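Local coordinates for BPH (Thiobacillus denitrificans, PDB 5OVS), which forms a tetradecameric double ring homologous to the proteasome and probably hydrolyses peptide bonds as an N-terminal threonine protease, at residues V46-S51 and S107-L112; T1-V6 and I14-L19. All coordinates share one frame; numbering follows the deposited sequence.

Overall arrangement
Both contacts lie in the beta sandwich of one proteasome-type subunit, their centres about 11 Å apart. Both segments of interaction 2 precede those of interaction 1 along the chain: it pairs the strands of the hairpin 3-8 and 11-16, in the sheet completed by strands 134-137 and 182-187. In interaction 1, segments 46-51 and 107-112, on strands 44-48 and 111-115 of the facing sheet, are separated by 55 residues that include helices 54-64 and 74-91. The sheets meet directly where Val3 packs on Ala47, Thr49 and Leu112; Val3 CG1 lies 3.5 Å from Ala47 CB. Thr49 also touches Thr1, so interaction 1 reaches the chain's N-terminal threonine.

Interaction 1. Residues V46-S51 and S107-L112; sequences VAITGS and SRMDVL
Antiparallel strand pairing, buried between helices 54-64 and 74-91 and the opposing sheet, joins Ala47 and Ile48 to Leu112 and Val111. Ala47 and Leu112 form a hydrogen-bonded pair: Ala47 N gives a nearly straight bond (174°) to Leu112 O at 2.9 Å, and Leu112 N returns one to Ala47 O. Ile48 and Val111 are the next, non-hydrogen-bonded pair, their side chains side by side and pointing the same way, with Ile48 CG1 4.2 Å from Val111 CG1. The Met109 sulfur touches Ile48 CG2 on this helix-facing side, where its chain also meets Trp81 and Leu84. Just past strand 44-48, Thr49 gives two bonds to Asp110 O. The backbone N arrives almost in line with the carbonyl; OG1, at 3.0 Å from Asp110 O, makes a C=O...OG1 angle of 115°, tilted somewhat out of the carbonyl plane. Chi1 of 74° sets Thr49 OG1 between its own N and carbonyl carbon, turned to Asp110. The Asp110 carboxylate is held elsewhere, by Ala124 N. At Gly50 a side chain would run into Arg108 O and the preceding carbonyl. These are two neighbouring strands of one sheet in the beta sandwich characteristic of proteasome subunits.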
ATOM      1  N   VAL K  46      18.829  39.121   6.985  1.00 33.62           N
ATOM      2  CA  VAL K  46      18.511  37.753   6.642  1.00 32.44           C
ATOM      3  C   VAL K  46      17.068  37.690   6.139  1.00 31.61           C
ATOM      4  O   VAL K  46      16.144  38.102   6.834  1.00 31.50           O
ATOM      5  CB  VAL K  46      18.719  36.811   7.845  1.00 32.38           C
ATOM      6  CG1 VAL K  46      18.511  35.354   7.439  1.00 31.95           C
ATOM      7  CG2 VAL K  46      20.112  37.005   8.420  1.00 32.82           C
ATOM      8  N   ALA K  47      16.908  37.190   4.918  1.00 30.58           N
ATOM      9  CA  ALA K  47      15.614  37.063   4.266  1.00 30.85           C
ATOM     10  C   ALA K  47      15.243  35.593   4.270  1.00 30.24           C
ATOM     11  O   ALA K  47      16.035  34.758   3.847  1.00 29.36           O
ATOM     12  CB  ALA K  47      15.682  37.595   2.845  1.00 30.78           C
ATOM     13  N   ILE K  48      14.043  35.286   4.756  1.00 30.64           N
ATOM     14  CA  ILE K  48      13.702  33.925   5.157  1.00 31.03           C
ATOM     15  C   ILE K  48      12.498  33.397   4.384  1.00 31.02           C
ATOM     16  O   ILE K  48      11.501  34.078   4.288  1.00 31.48           O
ATOM     17  CB  ILE K  48      13.416  33.874   6.663  1.00 31.53           C
ATOM     18  CG1 ILE K  48      14.619  34.441   7.442  1.00 32.66           C
ATOM     19  CG2 ILE K  48      13.122  32.447   7.090  1.00 31.93           C
ATOM     20  CD1 ILE K  48      14.344  34.812   8.891  1.00 33.52           C
ATOM     21  N   THR K  49      12.615  32.195   3.815  1.00 32.02           N
ATOM     22  CA  THR K  49      11.509  31.535   3.100  1.00 32.79           C
ATOM     23  C   THR K  49      11.054  30.316   3.903  1.00 34.02           C
ATOM     24  O   THR K  49      11.765  29.864   4.800  1.00 35.83           O
ATOM     25  CB  THR K  49      11.936  31.064   1.699  1.00 33.21           C
ATOM     26  OG1 THR K  49      12.782  29.913   1.806  1.00 33.96           O
ATOM     27  CG2 THR K  49      12.688  32.149   0.971  1.00 33.01           C
ATOM     28  N   GLY K  50       9.883  29.778   3.577  1.00 34.26           N
ATOM     29  CA  GLY K  50       9.306  28.655   4.330  1.00 34.68           C
ATOM     30  C   GLY K  50       8.194  29.149   5.228  1.00 34.84           C
ATOM     31  O   GLY K  50       7.629  30.200   4.975  1.00 34.86           O
ATOM     32  N   SER K  51       7.888  28.402   6.283  1.00 36.29           N
ATOM     33  CA  SER K  51       6.877  28.818   7.272  1.00 37.40           C
ATOM     34  C   SER K  51       7.202  30.183   7.861  1.00 36.46           C
ATOM     35  O   SER K  51       8.347  30.455   8.193  1.00 35.72           O
ATOM     36  CB  SER K  51       6.773  27.797   8.419  1.00 39.55           C
ATOM     37  OG  SER K  51       6.260  28.390   9.617  1.00 40.92           O
ATOM     38  N   SER K 107      16.592  21.899   7.114  1.00 35.78           N
ATOM     39  CA  SER K 107      16.170  22.914   8.069  1.00 36.50           C
ATOM     40  C   SER K 107      14.832  23.546   7.641  1.00 37.09           C
ATOM     41  O   SER K 107      14.293  24.395   8.346  1.00 38.60           O
ATOM     42  CB  SER K 107      17.264  23.968   8.256  1.00 35.95           C
ATOM     43  OG  SER K 107      18.477  23.360   8.688  1.00 35.31           O
ATOM     44  N   ARG K 108      14.312  23.122   6.489  1.00 37.89           N
ATOM     45  CA  ARG K 108      13.007  23.537   5.967  1.00 39.71           C
ATOM     46  C   ARG K 108      12.898  25.003   5.551  1.00 39.33           C
ATOM     47  O   ARG K 108      11.802  25.469   5.227  1.00 41.49           O
ATOM     48  CB  ARG K 108      11.883  23.220   6.958  1.00 42.35           C
ATOM     49  CG  ARG K 108      11.868  21.787   7.447  1.00 44.59           C
ATOM     50  CD  ARG K 108      11.620  20.799   6.329  1.00 45.79           C
ATOM     51  NE  ARG K 108      11.162  19.537   6.903  1.00 50.69           N
ATOM     52  CZ  ARG K 108       9.903  19.087   6.888  1.00 54.00           C
ATOM     53  NH1 ARG K 108       8.928  19.769   6.284  1.00 54.78           N
ATOM     54  NH2 ARG K 108       9.617  17.920   7.463  1.00 54.43           N
ATOM     55  N   MET K 109      14.009  25.728   5.533  1.00 36.50           N
ATOM     56  CA  MET K 109      13.991  27.090   5.059  1.00 35.07           C
ATOM     57  C   MET K 109      15.200  27.336   4.183  1.00 32.66           C
ATOM     58  O   MET K 109      16.242  26.711   4.340  1.00 32.53           O
ATOM     59  CB  MET K 109      13.964  28.063   6.231  1.00 36.74           C
ATOM     60  CG  MET K 109      14.955  27.718   7.308  1.00 39.36           C
ATOM     61  SD  MET K 109      15.257  29.071   8.441  1.00 43.49           S
ATOM     62  CE  MET K 109      16.500  28.309   9.472  1.00 43.95           C
ATOM     63  N   ASP K 110      15.033  28.228   3.226  1.00 30.58           N
ATOM     64  CA  ASP K 110      16.131  28.714   2.430  1.00 29.64           C
ATOM     65  C   ASP K 110      16.300  30.173   2.834  1.00 29.00           C
ATOM     66  O   ASP K 110      15.311  30.863   3.070  1.00 29.97           O
ATOM     67  CB  ASP K 110      15.791  28.592   0.953  1.00 29.48           C
ATOM     68  CG  ASP K 110      15.520  27.154   0.530  1.00 30.02           C
ATOM     69  OD1 ASP K 110      16.335  26.265   0.840  1.00 30.39           O
ATOM     70  OD2 ASP K 110      14.501  26.905  -0.138  1.00 30.14           O
ATOM     71  N   VAL K 111      17.530  30.655   2.961  1.00 27.85           N
ATOM     72  CA  VAL K 111      17.716  32.078   3.271  1.00 27.58           C
ATOM     73  C   VAL K 111      18.760  32.755   2.411  1.00 26.41           C
ATOM     74  O   VAL K 111      19.657  32.107   1.878  1.00 26.23           O
ATOM     75  CB  VAL K 111      18.057  32.328   4.758  1.00 27.56           C
ATOM     76  CG1 VAL K 111      17.068  31.605   5.646  1.00 27.57           C
ATOM     77  CG2 VAL K 111      19.496  31.927   5.052  1.00 27.90           C
ATOM     78  N   LEU K 112      18.599  34.064   2.258  1.00 26.01           N
ATOM     79  CA  LEU K 112      19.627  34.906   1.673  1.00 26.24           C
ATOM     80  C   LEU K 112      20.159  35.827   2.791  1.00 26.38           C
ATOM     81  O   LEU K 112      19.401  36.272   3.648  1.00 26.87           O
ATOM     82  CB  LEU K 112      19.057  35.694   0.507  1.00 26.19           C
ATOM     83  CG  LEU K 112      18.436  34.815  -0.595  1.00 26.12           C
ATOM     84  CD1 LEU K 112      17.726  35.681  -1.614  1.00 26.10           C
ATOM     85  CD2 LEU K 112      19.499  33.971  -1.271  1.00 26.33           C
TER

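Interaction 2. Residues T1-V6 and I14-L19; sequences TTVTIV and IAADTL
Asp17 and Thr2 grip each other twice at the open end of the hairpin, where the start of strand 3-8 faces the end of strand 11-16. Thr2 N bonds to Asp17 OD1 at 3.0 Å, arriving from above the carboxylate plane, while Asp17 N returns a bond to Thr2 O at 3.1 Å. With CG set between its own backbone N and carbonyl carbon (chi1 89°), the Asp17 carboxylate reaches the Thr1-Thr2 backbone, and OD1 also lies 3.4 Å from Thr1 CA. Farther along, Thr4 and Ala15 form a hydrogen-bonded pair with two 2.9 Å bonds, Thr4 N to Ala15 O and Ala15 N to Thr4 O; beside it Thr4 OG1 lies 3.4 Å from Ala15 CB and bonds outside the hairpin to Ala163 O. The other face carries Val3 CG1 against Ala16 CB, 3.8 Å apart. On that face Ile5 CD1 also meets Ile14 CD1 at 4.1 Å. In the second shell, Asp17 OD2 takes Leu19 N in an Asx turn and also Gly178 N, while OD1 forms a salt bridge with Lys37, whose NZ bonds Thr1 OG1. An alanine in place of Asp17 would probably strip Lys37 of its counter-charge and leave Thr2 N without its acceptor. This Thr1, Asp17 and Lys37 arrangement is consistent with the active site of proteasome beta subunits, so Thr1 OG1 is probably the nucleophile, with Asp17 holding Lys37 beside it.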
ATOM      1  N   THR K   1       6.543  32.559  -1.392  1.00 31.03           N
ATOM      2  CA  THR K   1       7.514  33.586  -0.928  1.00 31.13           C
ATOM      3  C   THR K   1       8.555  33.822  -2.021  1.00 31.07           C
ATOM      4  O   THR K   1       8.899  32.907  -2.749  1.00 31.84           O
ATOM      5  CB  THR K   1       8.196  33.150   0.385  1.00 30.73           C
ATOM      6  OG1 THR K   1       7.260  33.239   1.463  1.00 31.78           O
ATOM      7  CG2 THR K   1       9.352  34.025   0.715  1.00 31.69           C
ATOM      8  N   THR K   2       9.024  35.061  -2.151  1.00 30.63           N
ATOM      9  CA  THR K   2      10.197  35.361  -2.953  1.00 29.44           C
ATOM     10  C   THR K   2      11.127  36.276  -2.177  1.00 28.86           C
ATOM     11  O   THR K   2      10.704  37.313  -1.666  1.00 28.21           O
ATOM     12  CB  THR K   2       9.836  36.058  -4.259  1.00 29.82           C
ATOM     13  OG1 THR K   2       8.933  35.229  -5.000  1.00 31.29           O
ATOM     14  CG2 THR K   2      11.090  36.303  -5.096  1.00 29.70           C
ATOM     15  N   VAL K   3      12.391  35.873  -2.101  1.00 27.89           N
ATOM     16  CA  VAL K   3      13.453  36.702  -1.542  1.00 27.62           C
ATOM     17  C   VAL K   3      14.544  36.842  -2.604  1.00 27.40           C
ATOM     18  O   VAL K   3      14.834  35.885  -3.322  1.00 28.21           O
ATOM     19  CB  VAL K   3      14.051  36.109  -0.251  1.00 27.30           C
ATOM     20  CG1 VAL K   3      13.063  36.213   0.902  1.00 27.44           C
ATOM     21  CG2 VAL K   3      14.488  34.663  -0.446  1.00 27.30           C
ATOM     22  N   THR K   4      15.122  38.027  -2.722  1.00 26.18           N
ATOM     23  CA  THR K   4      16.160  38.260  -3.701  1.00 26.43           C
ATOM     24  C   THR K   4      17.369  38.956  -3.074  1.00 27.61           C
ATOM     25  O   THR K   4      17.281  39.643  -2.035  1.00 27.43           O
ATOM     26  CB  THR K   4      15.654  39.101  -4.882  1.00 26.02           C
ATOM     27  OG1 THR K   4      15.185  40.361  -4.397  1.00 26.09           O
ATOM     28  CG2 THR K   4      14.503  38.380  -5.628  1.00 25.80           C
ATOM     29  N   ILE K   5      18.508  38.765  -3.719  1.00 27.71           N
ATOM     30  CA  ILE K   5      19.722  39.363  -3.247  1.00 28.25           C
ATOM     31  C   ILE K   5      20.587  39.723  -4.452  1.00 29.33           C
ATOM     32  O   ILE K   5      20.677  38.962  -5.409  1.00 29.61           O
ATOM     33  CB  ILE K   5      20.434  38.424  -2.261  1.00 27.68           C
ATOM     34  CG1 ILE K   5      21.418  39.222  -1.409  1.00 27.65           C
ATOM     35  CG2 ILE K   5      21.073  37.255  -2.994  1.00 27.11           C
ATOM     36  CD1 ILE K   5      21.839  38.505  -0.159  1.00 27.87           C
ATOM     37  N   VAL K   6      21.172  40.913  -4.408  1.00 30.64           N
ATOM     38  CA  VAL K   6      21.858  41.484  -5.557  1.00 31.18           C
ATOM     39  C   VAL K   6      23.086  42.284  -5.118  1.00 32.69           C
ATOM     40  O   VAL K   6      23.085  42.996  -4.100  1.00 32.75           O
ATOM     41  CB  VAL K   6      20.932  42.390  -6.375  1.00 30.85           C
ATOM     42  CG1 VAL K   6      21.671  42.946  -7.583  1.00 31.25           C
ATOM     43  CG2 VAL K   6      19.680  41.632  -6.807  1.00 30.62           C
ATOM     44  N   ILE K  14      18.928  43.625  -1.002  1.00 29.19           N
ATOM     45  CA  ILE K  14      18.194  42.434  -0.617  1.00 29.00           C
ATOM     46  C   ILE K  14      16.717  42.801  -0.549  1.00 29.82           C
ATOM     47  O   ILE K  14      16.364  43.892  -0.078  1.00 30.32           O
ATOM     48  CB  ILE K  14      18.729  41.841   0.711  1.00 28.84           C
ATOM     49  CG1 ILE K  14      18.068  40.495   1.010  1.00 28.00           C
ATOM     50  CG2 ILE K  14      18.558  42.810   1.881  1.00 29.53           C
ATOM     51  CD1 ILE K  14      18.710  39.736   2.148  1.00 27.67           C
ATOM     52  N   ALA K  15      15.855  41.926  -1.073  1.00 30.13           N
ATOM     53  CA  ALA K  15      14.416  42.214  -1.092  1.00 29.69           C
ATOM     54  C   ALA K  15      13.560  40.998  -0.774  1.00 29.30           C
ATOM     55  O   ALA K  15      14.046  39.873  -0.731  1.00 29.11           O
ATOM     56  CB  ALA K  15      14.017  42.812  -2.429  1.00 29.35           C
ATOM     57  N   ALA K  16      12.281  41.243  -0.528  1.00 29.74           N
ATOM     58  CA  ALA K  16      11.339  40.173  -0.237  1.00 30.75           C
ATOM     59  C   ALA K  16       9.938  40.668  -0.492  1.00 31.26           C
ATOM     60  O   ALA K  16       9.662  41.859  -0.363  1.00 32.45           O
ATOM     61  CB  ALA K  16      11.468  39.696   1.203  1.00 30.68           C
ATOM     62  N   ASP K  17       9.056  39.751  -0.862  1.00 30.94           N
ATOM     63  CA  ASP K  17       7.641  40.070  -0.911  1.00 31.44           C
ATOM     64  C   ASP K  17       7.128  40.090   0.541  1.00 31.00           C
ATOM     65  O   ASP K  17       7.890  39.876   1.474  1.00 31.05           O
ATOM     66  CB  ASP K  17       6.881  39.070  -1.802  1.00 31.12           C
ATOM     67  CG  ASP K  17       6.390  37.876  -1.044  1.00 31.36           C
ATOM     68  OD1 ASP K  17       7.199  36.987  -0.691  1.00 30.48           O
ATOM     69  OD2 ASP K  17       5.173  37.836  -0.795  1.00 32.52           O
ATOM     70  N   THR K  18       5.850  40.366   0.739  1.00 30.78           N
ATOM     71  CA  THR K  18       5.315  40.500   2.091  1.00 30.00           C
ATOM     72  C   THR K  18       4.065  39.670   2.377  1.00 29.44           C
ATOM     73  O   THR K  18       3.459  39.836   3.438  1.00 28.38           O
ATOM     74  CB  THR K  18       4.976  41.964   2.336  1.00 30.58           C
ATOM     75  OG1 THR K  18       4.261  42.463   1.207  1.00 29.66           O
ATOM     76  CG2 THR K  18       6.248  42.764   2.524  1.00 31.32           C
ATOM     77  N   LEU K  19       3.701  38.773   1.451  1.00 28.43           N
ATOM     78  CA  LEU K  19       2.491  37.962   1.571  1.00 28.34           C
ATOM     79  C   LEU K  19       2.721  36.682   2.378  1.00 28.30           C
ATOM     80  O   LEU K  19       3.665  35.948   2.129  1.00 28.51           O
ATOM     81  CB  LEU K  19       1.972  37.594   0.165  1.00 28.20           C
ATOM     82  CG  LEU K  19       0.734  36.728   0.039  1.00 28.15           C
ATOM     83  CD1 LEU K  19      -0.439  37.493   0.608  1.00 28.77           C
ATOM     84  CD2 LEU K  19       0.449  36.322  -1.406  1.00 28.79           C
TER